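PDB 2VTW: fiber protein 2 from Fowl adenovirus 1, which forms the short fibre of the virus, a homotrimeric spike whose C-terminal head, the part described here, probably attaches the virion to its host-cell receptor. Local coordinates for residues G10-S15 with S32-Q37; S23-P28 with E67-F72; V130-R135 with V149-T154. One frame throughout, in Å; residues are numbered along the deposited sequence.

Interaction 1: residues G10-S15 with S32-Q37; sequences GTIGLS and SYFLQQ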
ATOM      1  N   GLY A  10     -17.478   2.955 -13.908  1.00 27.63           N
ATOM      2  CA  GLY A  10     -17.488   4.404 -13.641  1.00 27.96           C
ATOM      3  C   GLY A  10     -17.018   5.130 -14.867  1.00 28.85           C
ATOM      4  O   GLY A  10     -16.917   4.517 -15.922  1.00 28.60           O
ATOM      5  N   THR A  11     -16.712   6.425 -14.720  1.00 29.80           N
ATOM      6  CA  THR A  11     -16.239   7.266 -15.843  1.00 30.67           C
ATOM      7  C   THR A  11     -14.764   7.609 -15.747  1.00 31.17           C
ATOM      8  O   THR A  11     -14.308   8.188 -14.758  1.00 30.85           O
ATOM      9  CB  THR A  11     -17.019   8.623 -15.960  1.00 30.43           C
ATOM     10  OG1 THR A  11     -17.152   9.243 -14.660  1.00 30.49           O
ATOM     11  CG2 THR A  11     -18.386   8.389 -16.582  1.00 31.17           C
ATOM     12  N   ILE A  12     -14.052   7.280 -16.815  1.00 32.41           N
ATOM     13  CA  ILE A  12     -12.627   7.539 -16.966  1.00 33.35           C
ATOM     14  C   ILE A  12     -12.233   8.995 -16.679  1.00 33.85           C
ATOM     15  O   ILE A  12     -11.127   9.245 -16.205  1.00 34.41           O
ATOM     16  CB  ILE A  12     -12.148   7.133 -18.396  1.00 33.85           C
ATOM     17  CG1 ILE A  12     -10.622   6.924 -18.428  1.00 34.28           C
ATOM     18  CG2 ILE A  12     -12.598   8.184 -19.418  1.00 34.63           C
ATOM     19  CD1 ILE A  12     -10.151   5.862 -19.428  1.00 33.80           C
ATOM     20  N   GLY A  13     -13.149   9.931 -16.936  1.00 33.74           N
ATOM     21  CA  GLY A  13     -12.937  11.342 -16.631  1.00 33.80           C
ATOM     22  C   GLY A  13     -13.762  11.914 -15.489  1.00 33.74           C
ATOM     23  O   GLY A  13     -13.881  13.126 -15.369  1.00 33.69           O
ATOM     24  N   LEU A  14     -14.340  11.058 -14.652  1.00 33.42           N
ATOM     25  CA  LEU A  14     -14.983  11.508 -13.424  1.00 33.66           C
ATOM     26  C   LEU A  14     -15.998  12.606 -13.724  1.00 34.13           C
ATOM     27  O   LEU A  14     -16.022  13.675 -13.096  1.00 33.54           O
ATOM     28  CB  LEU A  14     -13.936  11.964 -12.392  1.00 32.94           C
ATOM     29  CG  LEU A  14     -12.924  10.891 -11.967  1.00 32.36           C
ATOM     30  CD1 LEU A  14     -11.823  11.511 -11.102  1.00 28.52           C
ATOM     31  CD2 LEU A  14     -13.612   9.744 -11.220  1.00 29.13           C
ATOM     32  N   SER A  15     -16.872  12.263 -14.669  1.00 35.13           N
ATOM     33  CA  SER A  15     -17.794  13.187 -15.321  1.00 35.35           C
ATOM     34  C   SER A  15     -19.273  12.945 -14.968  1.00 35.91           C
ATOM     35  O   SER A  15     -20.053  13.901 -14.964  1.00 36.00           O
ATOM     36  CB  SER A  15     -17.583  13.105 -16.846  1.00 35.86           C
ATOM     37  OG  SER A  15     -17.299  11.774 -17.303  1.00 36.34           O
ATOM     38  N   SER A  32     -18.938  11.241  -8.864  1.00 27.19           N
ATOM     39  CA  SER A  32     -18.424  10.384  -9.922  1.00 26.68           C
ATOM     40  C   SER A  32     -17.325   9.489  -9.351  1.00 25.71           C
ATOM     41  O   SER A  32     -16.795   9.756  -8.270  1.00 25.59           O
ATOM     42  CB  SER A  32     -17.883  11.227 -11.073  1.00 26.45           C
ATOM     43  OG  SER A  32     -18.806  12.279 -11.371  1.00 28.69           O
ATOM     44  N   TYR A  33     -16.988   8.430 -10.069  1.00 24.87           N
ATOM     45  CA  TYR A  33     -15.962   7.512  -9.593  1.00 24.83           C
ATOM     46  C   TYR A  33     -15.370   6.794 -10.780  1.00 23.72           C
ATOM     47  O   TYR A  33     -15.992   6.696 -11.848  1.00 23.44           O
ATOM     48  CB  TYR A  33     -16.528   6.513  -8.569  1.00 25.62           C
ATOM     49  CG  TYR A  33     -17.462   5.519  -9.216  1.00 25.96           C
ATOM     50  CD1 TYR A  33     -16.955   4.388  -9.835  1.00 25.44           C
ATOM     51  CD2 TYR A  33     -18.838   5.756  -9.287  1.00 28.12           C
ATOM     52  CE1 TYR A  33     -17.784   3.482 -10.484  1.00 27.74           C
ATOM     53  CE2 TYR A  33     -19.699   4.841  -9.961  1.00 27.45           C
ATOM     54  CZ  TYR A  33     -19.147   3.710 -10.544  1.00 27.09           C
ATOM     55  OH  TYR A  33     -19.915   2.791 -11.210  1.00 27.73           O
ATOM     56  N   PHE A  34     -14.148   6.306 -10.605  1.00 22.17           N
ATOM     57  CA  PHE A  34     -13.596   5.355 -11.518  1.00 20.37           C
ATOM     58  C   PHE A  34     -12.956   4.237 -10.696  1.00 20.47           C
ATOM     59  O   PHE A  34     -12.077   4.489  -9.856  1.00 20.23           O
ATOM     60  CB  PHE A  34     -12.614   6.035 -12.439  1.00 19.95           C
ATOM     61  CG  PHE A  34     -12.276   5.229 -13.647  1.00 20.80           C
ATOM     62  CD1 PHE A  34     -13.278   4.662 -14.432  1.00 21.51           C
ATOM     63  CD2 PHE A  34     -10.972   5.024 -14.018  1.00 21.04           C
ATOM     64  CE1 PHE A  34     -12.981   3.923 -15.547  1.00 18.61           C
ATOM     65  CE2 PHE A  34     -10.672   4.265 -15.147  1.00 20.47           C
ATOM     66  CZ  PHE A  34     -11.696   3.712 -15.898  1.00 20.14           C
ATOM     67  N   LEU A  35     -13.425   3.014 -10.946  1.00 19.85           N
ATOM     68  CA  LEU A  35     -13.093   1.805 -10.177  1.00 19.35           C
ATOM     69  C   LEU A  35     -12.432   0.806 -11.109  1.00 18.88           C
ATOM     70  O   LEU A  35     -13.000   0.446 -12.144  1.00 19.77           O
ATOM     71  CB  LEU A  35     -14.382   1.199  -9.617  1.00 20.09           C
ATOM     72  CG  LEU A  35     -14.312  -0.178  -8.948  1.00 20.17           C
ATOM     73  CD1 LEU A  35     -13.358  -0.098  -7.726  1.00 17.47           C
ATOM     74  CD2 LEU A  35     -15.729  -0.656  -8.524  1.00 20.40           C
ATOM     75  N   GLN A  36     -11.211   0.391 -10.791  1.00 18.14           N
ATOM     76  CA  GLN A  36     -10.481  -0.586 -11.593  1.00 18.28           C
ATOM     77  C   GLN A  36      -9.946  -1.612 -10.616  1.00 19.40           C
ATOM     78  O   GLN A  36      -9.156  -1.259  -9.726  1.00 19.41           O
ATOM     79  CB  GLN A  36      -9.339   0.084 -12.348  1.00 18.41           C
ATOM     80  CG  GLN A  36      -9.814   1.041 -13.474  1.00 18.61           C
ATOM     81  CD  GLN A  36      -8.709   1.890 -14.042  1.00 19.09           C
ATOM     82  OE1 GLN A  36      -8.336   2.889 -13.435  1.00 22.01           O
ATOM     83  NE2 GLN A  36      -8.166   1.500 -15.202  1.00 16.83           N
ATOM     84  N   GLN A  37     -10.425  -2.852 -10.730  1.00 18.69           N
ATOM     85  CA  GLN A  37     -10.001  -3.971  -9.856  1.00 18.71           C
ATOM     86  C   GLN A  37      -9.337  -5.087 -10.653  1.00 18.66           C
ATOM     87  O   GLN A  37      -9.672  -5.310 -11.827  1.00 17.87           O
ATOM     88  CB  GLN A  37     -11.190  -4.545  -9.127  1.00 17.68           C
ATOM     89  CG  GLN A  37     -11.900  -3.546  -8.244  1.00 18.60           C
ATOM     90  CD  GLN A  37     -13.135  -4.100  -7.609  1.00 19.56           C
ATOM     91  OE1 GLN A  37     -14.123  -4.364  -8.292  1.00 22.35           O
ATOM     92  NE2 GLN A  37     -13.110  -4.265  -6.282  1.00 18.96           N
TER
HETATM   93  O   HOH W   1     -18.687   8.339 -12.563  1.00 24.65           O
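The aromatic ring of F34 reaches from strand 28-40 to the T11-L14 turn and carries I12 on one face. With CG anti to the backbone N (chi1 -164°), the side chain leaves its strand beside the turn backbone. CB comes first, 3.6 Å from T11 O and 4.0 Å from CD2 of L14, the leucine branch that also rests on the peptide between Y33 and F34. CG lies next to the T11 carbonyl as well. CD1 then meets the T11-I12 peptide, and CE1 lies under I12 N and I12 CA. The I12 CA stands only 8° off the ring normal, a CH-pi contact almost directly over the centre. G10 C approaches the ring edge instead.

Backbone chemistry fixes the start of the turn. T11 N donates to Y33 O at 3.0 Å, although the bond is bent to 140° at the hydrogen. G10 has no side chain, so its CA can come within 3.3 Å of Y33 O, a CA-H...O contact. The same CA also touches CE1 of the Y33 ring, whose hydroxyl is held by S9 OG and G89 N.

T11 OG1 has partners on both segments: it accepts from S15 N at 3.0 Å and meets a water that accepts from Y33 N. S32 CB packs against the L14 carbonyl carbon, L14 C, at 3.5 Å, while L14 also touches P109 of a neighbouring subunit. A type I turn from T11 to L14, closed by L14 N to T11 O, thus interrupts strand 4-23 and folds back on its partner in an antiparallel beta hairpin of the fibre head's beta fold.

Interaction 2: residues S23-P28 with E67-F72; sequences SSSNNP and ENARYF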
ATOM      1  N   SER A  23     -22.698  11.068   3.718  1.00 30.24           N
ATOM      2  CA  SER A  23     -21.911  11.823   4.682  1.00 30.97           C
ATOM      3  C   SER A  23     -22.109  11.265   6.084  1.00 31.51           C
ATOM      4  O   SER A  23     -23.116  10.607   6.358  1.00 31.61           O
ATOM      5  CB  SER A  23     -22.328  13.301   4.669  1.00 30.88           C
ATOM      6  OG  SER A  23     -23.289  13.585   5.696  1.00 32.60           O
ATOM      7  N   SER A  24     -21.186  11.572   6.989  1.00 32.16           N
ATOM      8  CA  SER A  24     -21.273  11.085   8.370  1.00 33.55           C
ATOM      9  C   SER A  24     -22.496  11.592   9.140  1.00 34.41           C
ATOM     10  O   SER A  24     -22.776  11.114  10.250  1.00 34.34           O
ATOM     11  CB  SER A  24     -19.998  11.408   9.156  1.00 33.37           C
ATOM     12  OG  SER A  24     -19.712  12.791   9.139  1.00 33.82           O
ATOM     13  N   SER A  25     -23.212  12.558   8.556  1.00 35.71           N
ATOM     14  CA  SER A  25     -24.469  13.081   9.146  1.00 36.43           C
ATOM     15  C   SER A  25     -25.726  12.472   8.510  1.00 36.72           C
ATOM     16  O   SER A  25     -26.837  12.940   8.756  1.00 37.45           O
ATOM     17  CB  SER A  25     -24.503  14.610   9.068  1.00 36.60           C
ATOM     18  OG  SER A  25     -23.705  15.145  10.109  1.00 37.74           O
ATOM     19  N   ASN A  26     -25.519  11.425   7.715  1.00 36.99           N
ATOM     20  CA  ASN A  26     -26.571  10.623   7.079  1.00 37.16           C
ATOM     21  C   ASN A  26     -27.261  11.286   5.897  1.00 37.57           C
ATOM     22  O   ASN A  26     -28.346  10.872   5.482  1.00 37.97           O
ATOM     23  CB  ASN A  26     -27.562  10.088   8.117  1.00 37.49           C
ATOM     24  CG  ASN A  26     -26.990   8.909   8.884  1.00 37.84           C
ATOM     25  OD1 ASN A  26     -26.750   7.848   8.306  1.00 38.22           O
ATOM     26  ND2 ASN A  26     -26.748   9.094  10.178  1.00 38.87           N
ATOM     27  N   ASN A  27     -26.602  12.274   5.306  1.00 37.49           N
ATOM     28  CA  ASN A  27     -27.120  12.914   4.099  1.00 37.12           C
ATOM     29  C   ASN A  27     -26.459  12.277   2.900  1.00 36.73           C
ATOM     30  O   ASN A  27     -25.232  12.275   2.816  1.00 36.31           O
ATOM     31  CB  ASN A  27     -26.864  14.427   4.141  1.00 37.26           C
ATOM     32  CG  ASN A  27     -27.472  15.071   5.376  1.00 38.23           C
ATOM     33  OD1 ASN A  27     -28.687  15.014   5.588  1.00 40.81           O
ATOM     34  ND2 ASN A  27     -26.628  15.655   6.218  1.00 39.14           N
ATOM     35  N   PRO A  28     -27.255  11.670   2.000  1.00 36.39           N
ATOM     36  CA  PRO A  28     -26.676  11.185   0.757  1.00 36.11           C
ATOM     37  C   PRO A  28     -26.320  12.304  -0.191  1.00 35.81           C
ATOM     38  O   PRO A  28     -26.786  13.432  -0.027  1.00 36.48           O
ATOM     39  CB  PRO A  28     -27.796  10.329   0.135  1.00 36.35           C
ATOM     40  CG  PRO A  28     -28.768  10.112   1.199  1.00 36.76           C
ATOM     41  CD  PRO A  28     -28.676  11.306   2.100  1.00 36.91           C
ATOM     42  N   GLU A  67     -23.648  20.530   8.000  1.00 50.50           N
ATOM     43  CA  GLU A  67     -22.630  21.283   7.254  1.00 49.43           C
ATOM     44  C   GLU A  67     -21.205  20.974   7.706  1.00 47.76           C
ATOM     45  O   GLU A  67     -20.262  21.141   6.938  1.00 48.09           O
ATOM     46  CB  GLU A  67     -22.854  22.792   7.423  1.00 49.76           C
ATOM     47  CG  GLU A  67     -24.173  23.329   6.891  1.00 50.92           C
ATOM     48  CD  GLU A  67     -24.504  24.731   7.431  1.00 51.45           C
ATOM     49  OE1 GLU A  67     -23.566  25.485   7.805  1.00 54.12           O
ATOM     50  OE2 GLU A  67     -25.708  25.074   7.492  1.00 54.48           O
ATOM     51  N   ASN A  68     -21.056  20.549   8.955  1.00 45.73           N
ATOM     52  CA  ASN A  68     -19.745  20.309   9.558  1.00 44.52           C
ATOM     53  C   ASN A  68     -19.263  18.852   9.485  1.00 42.59           C
ATOM     54  O   ASN A  68     -18.271  18.505  10.129  1.00 42.46           O
ATOM     55  CB  ASN A  68     -19.756  20.743  11.032  1.00 44.62           C
ATOM     56  CG  ASN A  68     -19.949  22.248  11.208  1.00 45.83           C
ATOM     57  OD1 ASN A  68     -19.942  23.012  10.235  1.00 47.41           O
ATOM     58  ND2 ASN A  68     -20.125  22.679  12.466  1.00 45.25           N
ATOM     59  N   ALA A  69     -19.971  18.015   8.725  1.00 40.49           N
ATOM     60  CA  ALA A  69     -19.589  16.616   8.538  1.00 38.46           C
ATOM     61  C   ALA A  69     -18.292  16.592   7.719  1.00 36.37           C
ATOM     62  O   ALA A  69     -18.194  17.292   6.715  1.00 35.40           O
ATOM     63  CB  ALA A  69     -20.702  15.843   7.830  1.00 37.97           C
ATOM     64  N   ARG A  70     -17.297  15.830   8.182  1.00 34.44           N
ATOM     65  CA  ARG A  70     -16.022  15.689   7.463  1.00 33.09           C
ATOM     66  C   ARG A  70     -15.828  14.317   6.768  1.00 31.63           C
ATOM     67  O   ARG A  70     -14.990  14.199   5.861  1.00 31.24           O
ATOM     68  CB  ARG A  70     -14.863  15.984   8.419  1.00 32.88           C
ATOM     69  CG  ARG A  70     -14.801  17.455   8.831  1.00 32.94           C
ATOM     70  CD  ARG A  70     -13.622  17.794   9.710  1.00 33.35           C
ATOM     71  NE  ARG A  70     -13.651  17.169  11.037  1.00 33.29           N
ATOM     72  CZ  ARG A  70     -12.859  16.171  11.460  1.00 34.78           C
ATOM     73  NH1 ARG A  70     -11.935  15.606  10.674  1.00 34.39           N
ATOM     74  NH2 ARG A  70     -12.990  15.717  12.703  1.00 35.38           N
ATOM     75  N   TYR A  71     -16.594  13.298   7.177  1.00 29.66           N
ATOM     76  CA  TYR A  71     -16.418  11.930   6.639  1.00 28.86           C
ATOM     77  C   TYR A  71     -17.477  11.589   5.623  1.00 27.65           C
ATOM     78  O   TYR A  71     -18.584  12.089   5.688  1.00 27.49           O
ATOM     79  CB  TYR A  71     -16.465  10.873   7.733  1.00 28.03           C
ATOM     80  CG  TYR A  71     -15.369  10.905   8.766  1.00 28.47           C
ATOM     81  CD1 TYR A  71     -14.468  11.980   8.882  1.00 28.31           C
ATOM     82  CD2 TYR A  71     -15.258   9.880   9.672  1.00 26.66           C
ATOM     83  CE1 TYR A  71     -13.485  11.979   9.859  1.00 27.87           C
ATOM     84  CE2 TYR A  71     -14.305   9.894  10.655  1.00 26.65           C
ATOM     85  CZ  TYR A  71     -13.415  10.925  10.733  1.00 27.72           C
ATOM     86  OH  TYR A  71     -12.468  10.891  11.722  1.00 28.68           O
ATOM     87  N   PHE A  72     -17.126  10.743   4.665  1.00 26.91           N
ATOM     88  CA  PHE A  72     -18.119  10.137   3.794  1.00 25.63           C
ATOM     89  C   PHE A  72     -17.677   8.767   3.306  1.00 25.12           C
ATOM     90  O   PHE A  72     -16.466   8.497   3.182  1.00 24.75           O
ATOM     91  CB  PHE A  72     -18.499  11.061   2.636  1.00 25.76           C
ATOM     92  CG  PHE A  72     -17.446  11.235   1.581  1.00 25.18           C
ATOM     93  CD1 PHE A  72     -17.340  10.342   0.533  1.00 25.10           C
ATOM     94  CD2 PHE A  72     -16.606  12.349   1.597  1.00 26.25           C
ATOM     95  CE1 PHE A  72     -16.400  10.506  -0.450  1.00 25.80           C
ATOM     96  CE2 PHE A  72     -15.657  12.533   0.609  1.00 24.84           C
ATOM     97  CZ  PHE A  72     -15.557  11.620  -0.422  1.00 26.50           C
TER
HETATM   98  O   HOH W   2     -17.225  14.122  10.906  1.00 33.59           O
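S24 and A69 bury the most surface where the tight turn linking strands 4-23 and 28-40 meets the loop leading into strand 71-76, and S23 comes next. The turn is a type I beta turn from S23 to N26, closed by N26 N to S23 O, in the largely antiparallel beta fold of the head domain. S23 pairs with F72 as a non-hydrogen-bonded antiparallel pair, their CA atoms 4.2 Å apart, so strand pairing runs right up to the turn.

S24 carries the contact with both backbone and side chain. Its N donates to Y71 O at 3.0 Å, reaching the oxygen from above the carbonyl plane, 41° out of it, in a bond bent to 142° at the hydrogen. Its CB lies beside the CB of Y71, 3.8 Å away, while the tyrosine ring leads off toward T170 and Q172 of strand 163-173. Set between the backbone N and the carbonyl carbon (chi1 56°), the S24 hydroxyl OG comes to 3.5 Å from the methyl CB of A69.

That methyl is the bump of the opposing loop, and three serine hydroxyls gather round it. S25 OG stands 3.8 Å from A69 CB and is hydrogen-bonded to V65 O, just before the E67-F72 segment; S23 OG is a little farther off. The S23 hydroxyl also accepts from S25 N, the hallmark of an ST turn, which probably helps to hold the bend. A water accepts from R70 N at 3.2 Å and makes a weak hydrogen bond, 3.3 Å long, with S24 OG.

Interaction 3: residues V130-R135 with V149-T154; sequences VLESYR and VRMQVT. With SO4 (sulfate ion), chain N.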
ATOM      1  N   VAL A 130      -6.692  -0.755   7.253  1.00 15.69           N
ATOM      2  CA  VAL A 130      -5.616   0.177   7.005  1.00 15.58           C
ATOM      3  C   VAL A 130      -6.198   1.587   6.825  1.00 15.63           C
ATOM      4  O   VAL A 130      -7.289   1.739   6.276  1.00 14.68           O
ATOM      5  CB  VAL A 130      -4.792  -0.221   5.749  1.00 15.30           C
ATOM      6  CG1 VAL A 130      -5.546   0.076   4.473  1.00 13.42           C
ATOM      7  CG2 VAL A 130      -3.433   0.488   5.747  1.00 14.49           C
ATOM      8  N   LEU A 131      -5.441   2.589   7.269  1.00 14.93           N
ATOM      9  CA  LEU A 131      -5.737   4.002   7.019  1.00 15.42           C
ATOM     10  C   LEU A 131      -4.641   4.578   6.141  1.00 16.09           C
ATOM     11  O   LEU A 131      -3.470   4.572   6.548  1.00 16.04           O
ATOM     12  CB  LEU A 131      -5.784   4.777   8.344  1.00 15.27           C
ATOM     13  CG  LEU A 131      -6.166   6.250   8.224  1.00 15.43           C
ATOM     14  CD1 LEU A 131      -7.665   6.405   7.887  1.00 14.19           C
ATOM     15  CD2 LEU A 131      -5.761   7.021   9.473  1.00 16.26           C
ATOM     16  N   GLU A 132      -4.993   5.026   4.940  1.00 15.19           N
ATOM     17  CA  GLU A 132      -4.040   5.608   4.008  1.00 15.79           C
ATOM     18  C   GLU A 132      -4.257   7.119   3.883  1.00 15.64           C
ATOM     19  O   GLU A 132      -5.384   7.582   3.901  1.00 14.86           O
ATOM     20  CB  GLU A 132      -4.219   4.974   2.637  1.00 16.86           C
ATOM     21  CG  GLU A 132      -3.835   3.487   2.552  1.00 21.01           C
ATOM     22  CD  GLU A 132      -2.334   3.212   2.483  1.00 27.19           C
ATOM     23  OE1 GLU A 132      -1.469   4.084   2.823  1.00 28.03           O
ATOM     24  OE2 GLU A 132      -2.026   2.074   2.068  1.00 33.50           O
ATOM     25  N   SER A 133      -3.180   7.881   3.721  1.00 16.37           N
ATOM     26  CA  SER A 133      -3.264   9.346   3.680  1.00 16.33           C
ATOM     27  C   SER A 133      -3.135   9.873   2.270  1.00 15.94           C
ATOM     28  O   SER A 133      -2.225   9.507   1.564  1.00 16.02           O
ATOM     29  CB  SER A 133      -2.200   9.970   4.594  1.00 17.40           C
ATOM     30  OG  SER A 133      -2.330   9.467   5.939  1.00 18.87           O
ATOM     31  N   TYR A 134      -4.081  10.719   1.851  1.00 16.74           N
ATOM     32  CA  TYR A 134      -4.045  11.322   0.509  1.00 17.17           C
ATOM     33  C   TYR A 134      -4.193  12.828   0.583  1.00 16.96           C
ATOM     34  O   TYR A 134      -4.774  13.379   1.517  1.00 15.70           O
ATOM     35  CB  TYR A 134      -5.179  10.785  -0.410  1.00 17.76           C
ATOM     36  CG  TYR A 134      -5.096   9.326  -0.613  1.00 17.04           C
ATOM     37  CD1 TYR A 134      -4.568   8.780  -1.776  1.00 18.23           C
ATOM     38  CD2 TYR A 134      -5.532   8.473   0.385  1.00 18.83           C
ATOM     39  CE1 TYR A 134      -4.472   7.397  -1.920  1.00 16.94           C
ATOM     40  CE2 TYR A 134      -5.440   7.122   0.252  1.00 18.53           C
ATOM     41  CZ  TYR A 134      -4.900   6.592  -0.891  1.00 17.74           C
ATOM     42  OH  TYR A 134      -4.848   5.226  -0.953  1.00 20.92           O
ATOM     43  N   ARG A 135      -3.656  13.482  -0.423  1.00 17.51           N
ATOM     44  CA  ARG A 135      -4.013  14.862  -0.663  1.00 18.30           C
ATOM     45  C   ARG A 135      -4.796  14.930  -1.970  1.00 17.33           C
ATOM     46  O   ARG A 135      -4.293  14.533  -3.014  1.00 15.16           O
ATOM     47  CB  ARG A 135      -2.786  15.760  -0.719  1.00 17.82           C
ATOM     48  CG  ARG A 135      -3.154  17.223  -0.906  1.00 18.25           C
ATOM     49  CD  ARG A 135      -1.944  18.105  -1.135  1.00 20.88           C
ATOM     50  NE  ARG A 135      -1.240  18.398   0.119  1.00 21.77           N
ATOM     51  CZ  ARG A 135       0.026  18.079   0.402  1.00 22.65           C
ATOM     52  NH1 ARG A 135       0.800  17.467  -0.464  1.00 22.02           N
ATOM     53  NH2 ARG A 135       0.545  18.434   1.582  1.00 23.33           N
ATOM     54  N   VAL A 149      -8.174   7.754   4.090  1.00 18.13           N
ATOM     55  CA  VAL A 149      -9.200   6.771   3.771  1.00 17.70           C
ATOM     56  C   VAL A 149      -9.011   5.487   4.593  1.00 17.26           C
ATOM     57  O   VAL A 149      -7.952   4.837   4.508  1.00 15.70           O
ATOM     58  CB  VAL A 149      -9.179   6.434   2.267  1.00 17.87           C
ATOM     59  CG1 VAL A 149     -10.415   5.607   1.897  1.00 16.40           C
ATOM     60  CG2 VAL A 149      -9.107   7.729   1.416  1.00 16.11           C
ATOM     61  N   ARG A 150     -10.018   5.149   5.399  1.00 17.60           N
ATOM     62  CA  ARG A 150     -10.106   3.843   6.066  1.00 18.05           C
ATOM     63  C   ARG A 150     -10.768   2.820   5.146  1.00 18.52           C
ATOM     64  O   ARG A 150     -11.807   3.086   4.565  1.00 18.87           O
ATOM     65  CB  ARG A 150     -10.884   3.957   7.363  1.00 17.98           C
ATOM     66  CG  ARG A 150     -10.898   2.666   8.214  1.00 17.21           C
ATOM     67  CD  ARG A 150      -9.596   2.444   8.891  1.00 17.51           C
ATOM     68  NE  ARG A 150      -9.315   3.472   9.883  1.00 17.82           N
ATOM     69  CZ  ARG A 150      -8.239   3.505  10.659  1.00 16.90           C
ATOM     70  NH1 ARG A 150      -7.301   2.587  10.555  1.00 16.84           N
ATOM     71  NH2 ARG A 150      -8.107   4.478  11.557  1.00 19.83           N
ATOM     72  N   MET A 151     -10.157   1.643   5.005  1.00 19.21           N
ATOM     73  CA  MET A 151     -10.669   0.623   4.103  1.00 19.85           C
ATOM     74  C   MET A 151     -10.945  -0.686   4.880  1.00 19.18           C
ATOM     75  O   MET A 151     -10.058  -1.218   5.566  1.00 18.18           O
ATOM     76  CB  MET A 151      -9.707   0.416   2.955  1.00 20.13           C
ATOM     77  CG  MET A 151      -9.339   1.718   2.211  1.00 22.58           C
ATOM     78  SD  MET A 151      -7.814   1.528   1.291  1.00 25.24           S
ATOM     79  CE  MET A 151      -7.280   3.221   1.180  1.00 25.82           C
ATOM     80  N   GLN A 152     -12.194  -1.168   4.782  1.00 18.50           N
ATOM     81  CA  GLN A 152     -12.679  -2.244   5.621  1.00 17.94           C
ATOM     82  C   GLN A 152     -13.643  -3.142   4.840  1.00 18.21           C
ATOM     83  O   GLN A 152     -14.744  -2.716   4.453  1.00 17.88           O
ATOM     84  CB  GLN A 152     -13.367  -1.679   6.856  1.00 17.85           C
ATOM     85  CG  GLN A 152     -13.873  -2.727   7.874  1.00 17.14           C
ATOM     86  CD  GLN A 152     -14.899  -2.122   8.807  1.00 18.19           C
ATOM     87  OE1 GLN A 152     -14.565  -1.351   9.707  1.00 21.13           O
ATOM     88  NE2 GLN A 152     -16.169  -2.440   8.575  1.00 19.05           N
ATOM     89  N   VAL A 153     -13.222  -4.378   4.586  1.00 17.60           N
ATOM     90  CA  VAL A 153     -14.162  -5.386   4.075  1.00 17.30           C
ATOM     91  C   VAL A 153     -15.191  -5.668   5.188  1.00 17.85           C
ATOM     92  O   VAL A 153     -14.834  -5.933   6.337  1.00 17.80           O
ATOM     93  CB  VAL A 153     -13.453  -6.650   3.660  1.00 16.49           C
ATOM     94  CG1 VAL A 153     -14.459  -7.775   3.376  1.00 14.03           C
ATOM     95  CG2 VAL A 153     -12.591  -6.371   2.448  1.00 13.36           C
ATOM     96  N   THR A 154     -16.465  -5.584   4.839  1.00 18.62           N
ATOM     97  CA  THR A 154     -17.545  -5.528   5.823  1.00 19.21           C
ATOM     98  C   THR A 154     -18.719  -6.398   5.366  1.00 19.36           C
ATOM     99  O   THR A 154     -19.070  -6.379   4.189  1.00 20.37           O
ATOM    100  CB  THR A 154     -18.091  -4.072   5.943  1.00 19.78           C
ATOM    101  OG1 THR A 154     -17.006  -3.144   6.161  1.00 20.23           O
ATOM    102  CG2 THR A 154     -19.082  -3.979   7.046  1.00 18.09           C
TER
HETATM  103  S   SO4 N1411       0.134  21.856   2.785  1.00 43.79           S
HETATM  104  O1  SO4 N1411      -0.413  20.568   3.249  1.00 42.47           O
HETATM  105  O2  SO4 N1411      -0.717  22.434   1.741  1.00 44.72           O
HETATM  106  O3  SO4 N1411       0.071  22.789   3.899  1.00 44.92           O
HETATM  107  O4  SO4 N1411       1.515  21.756   2.299  1.00 40.82           O
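L131 and R150 face each other as a non-hydrogen-bonded pair of the antiparallel beta hairpin formed by strands 129-140 and 147-157. Their side chains cross at about a right angle. The R150 chain, bent at chi2 and chi3 (75° and 66°), folds over its neighbour until the flat guanidinium lies across the base of L131: CB sits over one face of the group, offset toward its rim and 3.5 Å from R150 NH1. The leucine CD1 meanwhile drops into the hollow beside the V149-R150 peptide, reaching R150 N at 3.6 Å. R150 NH1 is given to G129 O, which holds the guanidinium over the leucine.

V130, E132, V149 and M151 point to the other side of the sheet. M151 runs extended beyond CG, so its methyl slides along the surface of the hairpin into the niche between E132 and Y134. CE touches E132 CG at 3.7 Å and comes to the edge of the tyrosine ring near its plane, 3.8 Å from Y134 OH. One step back, SD lies alongside V130 CG1. The CG2 branch of V149 fills the next hollow, against CD2 of Y134 at 3.8 Å, while V192 of strand 185-197 backs both Y134 and M151.

E132 and V149 grip each other by two backbone bonds, the shorter from V149 N to E132 O at 2.8 Å. The first strand also sits at the trimer interface: S133-R135 and V130-L131 pair with strands of two different neighbouring subunits, so the sheet crosses from chain to chain. Beyond the hairpin contact, R135 NH2 donates to O1 of a sulfate, probably from the crystallisation liquor, at 2.9 Å, and R127 of a neighbouring subunit binds the same ion.

All three contacts belong to one mixed beta sheet, yet they show how chemistry follows position. Interactions 1 and 2 share strand 4-23 and its neighbours, strands 28-40 and 71-76: one is an interruption within the strand, the other the turn at its far end, with centres about 22 Å apart. Interaction 1 sets a loop on a strand and leans on an aromatic face; interaction 2 sets a turn on a loop and the start of a strand, through small serine and alanine groups. Interaction 3 is continuous strand pairing with larger side chains, where the others have one bridge each. Each is partly buried; interactions 1 and 3 also touch a neighbouring subunit, whereas interaction 2 meets no other chain.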